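Local atomic coordinates of phospholethanolamine N-methyltransferase 2 (Haemonchus contortus, PDB entry 4KRI), a protein that catalyses the S-adenosylmethionine-dependent N-methylation of phosphoethanolamine derivatives, probably the later methylations on the way to phosphocholine in this nematode. Residues Asp33-Ala38 / Ile68-Leu73. Numbering follows the deposited sequence.
Sequences DDQRKA and IVNQAL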
loop_
_atom_site.group_PDB
_atom_site.type_symbol
_atom_site.label_atom_id
_atom_site.label_comp_id
_atom_site.label_asym_id
_atom_site.label_seq_id
_atom_site.Cartn_x
_atom_site.Cartn_y
_atom_site.Cartn_z
ATOM N N ASP A 33 -4.721 22.458 22.357
ATOM C CA ASP A 33 -3.971 22.174 23.582
ATOM C C ASP A 33 -4.257 20.813 24.218
ATOM O O ASP A 33 -3.349 20.155 24.727
ATOM C CB ASP A 33 -4.180 23.300 24.599
ATOM C CG ASP A 33 -3.638 24.627 24.109
ATOM O OD1 ASP A 33 -4.362 25.643 24.210
ATOM O OD2 ASP A 33 -2.484 24.648 23.620
ATOM N N ASP A 34 -5.511 20.382 24.179
ATOM C CA ASP A 34 -5.869 19.098 24.770
ATOM C C ASP A 34 -5.229 17.906 24.043
ATOM O O ASP A 34 -4.707 16.993 24.684
ATOM C CB ASP A 34 -7.388 18.961 24.848
ATOM C CG ASP A 34 -8.021 20.031 25.725
ATOM O OD1 ASP A 34 -7.515 20.267 26.850
ATOM O OD2 ASP A 34 -9.015 20.648 25.283
ATOM N N GLN A 35 -5.265 17.913 22.713
ATOM C CA GLN A 35 -4.594 16.867 21.939
ATOM C C GLN A 35 -3.077 16.898 22.162
ATOM O O GLN A 35 -2.440 15.852 22.302
ATOM C CB GLN A 35 -4.938 16.990 20.450
ATOM C CG GLN A 35 -6.419 16.750 20.144
ATOM C CD GLN A 35 -6.843 17.290 18.784
ATOM O OE1 GLN A 35 -6.008 17.698 17.975
ATOM N NE2 GLN A 35 -8.147 17.301 18.532
ATOM N N ARG A 36 -2.512 18.102 22.218
ATOM C CA ARG A 36 -1.080 18.281 22.457
ATOM C C ARG A 36 -0.636 17.688 23.801
ATOM O O ARG A 36 0.393 17.008 23.885
ATOM C CB ARG A 36 -0.708 19.767 22.369
ATOM C CG ARG A 36 0.775 20.062 22.584
ATOM C CD ARG A 36 1.017 20.638 23.965
ATOM N NE ARG A 36 0.173 21.803 24.206
ATOM C CZ ARG A 36 0.104 22.447 25.369
ATOM N NH1 ARG A 36 0.828 22.031 26.400
ATOM N NH2 ARG A 36 -0.691 23.504 25.504
ATOM N N LYS A 37 -1.418 17.938 24.847
ATOM C CA LYS A 37 -1.107 17.396 26.169
ATOM C C LYS A 37 -1.266 15.875 26.232
ATOM O O LYS A 37 -0.516 15.193 26.936
ATOM C CB LYS A 37 -1.978 18.061 27.230
ATOM C CG LYS A 37 -1.691 19.531 27.423
ATOM C CD LYS A 37 -2.845 20.193 28.159
ATOM C CE LYS A 37 -2.565 21.658 28.425
ATOM N NZ LYS A 37 -3.635 22.242 29.268
ATOM N N ALA A 38 -2.247 15.352 25.501
ATOM C CA ALA A 38 -2.429 13.906 25.380
ATOM C C ALA A 38 -1.203 13.248 24.742
ATOM O O ALA A 38 -0.810 12.141 25.116
ATOM C CB ALA A 38 -3.674 13.595 24.569
ATOM N N ILE A 68 6.158 15.457 15.860
ATOM C CA ILE A 68 4.777 15.037 15.661
ATOM C C ILE A 68 3.957 16.265 15.324
ATOM O O ILE A 68 3.923 17.217 16.096
ATOM C CB ILE A 68 4.222 14.394 16.942
ATOM C CG1 ILE A 68 5.126 13.224 17.359
ATOM C CG2 ILE A 68 2.800 13.910 16.726
ATOM C CD1 ILE A 68 4.836 12.699 18.738
ATOM N N VAL A 69 3.309 16.253 14.161
ATOM C CA VAL A 69 2.565 17.414 13.700
ATOM C C VAL A 69 1.117 16.993 13.567
ATOM O O VAL A 69 0.787 16.126 12.758
ATOM C CB VAL A 69 3.095 17.923 12.345
ATOM C CG1 VAL A 69 2.308 19.147 11.869
ATOM C CG2 VAL A 69 4.563 18.279 12.465
ATOM N N ASN A 70 0.249 17.604 14.360
ATOM C CA ASN A 70 -1.114 17.112 14.478
ATOM C C ASN A 70 -2.163 18.185 14.163
ATOM O O ASN A 70 -2.333 19.135 14.923
ATOM C CB ASN A 70 -1.337 16.567 15.896
ATOM C CG ASN A 70 -2.665 15.860 16.044
ATOM O OD1 ASN A 70 -3.171 15.266 15.088
ATOM N ND2 ASN A 70 -3.237 15.915 17.234
ATOM N N GLN A 71 -2.831 18.032 13.019
ATOM C CA GLN A 71 -3.893 18.954 12.590
ATOM C C GLN A 71 -3.427 20.405 12.535
ATOM O O GLN A 71 -4.137 21.311 12.966
ATOM C CB GLN A 71 -5.123 18.827 13.491
ATOM C CG GLN A 71 -5.784 17.452 13.432
ATOM C CD GLN A 71 -6.694 17.239 12.205
ATOM O OE1 GLN A 71 -6.308 17.482 11.042
ATOM N NE2 GLN A 71 -7.915 16.761 12.470
ATOM N N ALA A 72 -2.241 20.616 11.977
ATOM C CA ALA A 72 -1.618 21.937 12.001
ATOM C C ALA A 72 -1.474 22.553 10.613
ATOM O O ALA A 72 -1.031 23.698 10.484
ATOM C CB ALA A 72 -0.253 21.850 12.682
ATOM N N LEU A 73 -1.850 21.804 9.580
ATOM C CA LEU A 73 -1.517 22.198 8.214
ATOM C C LEU A 73 -2.706 22.563 7.327
ATOM O O LEU A 73 -2.611 22.431 6.109
ATOM C CB LEU A 73 -0.713 21.093 7.524
ATOM C CG LEU A 73 0.607 20.699 8.180
ATOM C CD1 LEU A 73 1.439 19.862 7.219
ATOM C CD2 LEU A 73 1.368 21.932 8.624
#
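Gln35 and Asn70 meet amide to amide, and theirs is the one close approach between helix segment 33-38 and segment 68-73. Gln35 OE1 lies 3.4 Å from Asn70 ND2, but the angle is too poor for a hydrogen bond. The two amide planes are turned 46° apart, and the side chains cross at about a right angle. Asn70 ND2 also packs against Gln35 CB at 3.8 Å. Asn70 reaches the helix because its CG stands anti to the backbone N (chi1 -172°). In Gln35, CG lies beside the backbone N and anti to the carbonyl carbon (chi1 -65°); the chain then runs extended, which brings OE1 to Asn70 ND2.

The stronger polar partner of Asn70 lies outside the two segments. Its OD1 accepts a hydrogen bond from Arg103 on strand 98-105, which satisfies OD1 and limits rotation of the buried amide. Within the helix, Arg36 NH2 forms a salt bridge with Asp33 OD2 at 2.8 Å.

Glu7 of helix 5-18 touches both Gln35 and Asn70. Neither segment contributes to the two ligand pockets, and the contact is plain packing. It joins helix 33-40, which follows strand 25-29, to Asn70 at the end of strand 64-70. Parallel pairing runs in the order 48-52, 25-29, 64-70, 98-105, consistent with a Rossmann-like domain of the methyltransferase type.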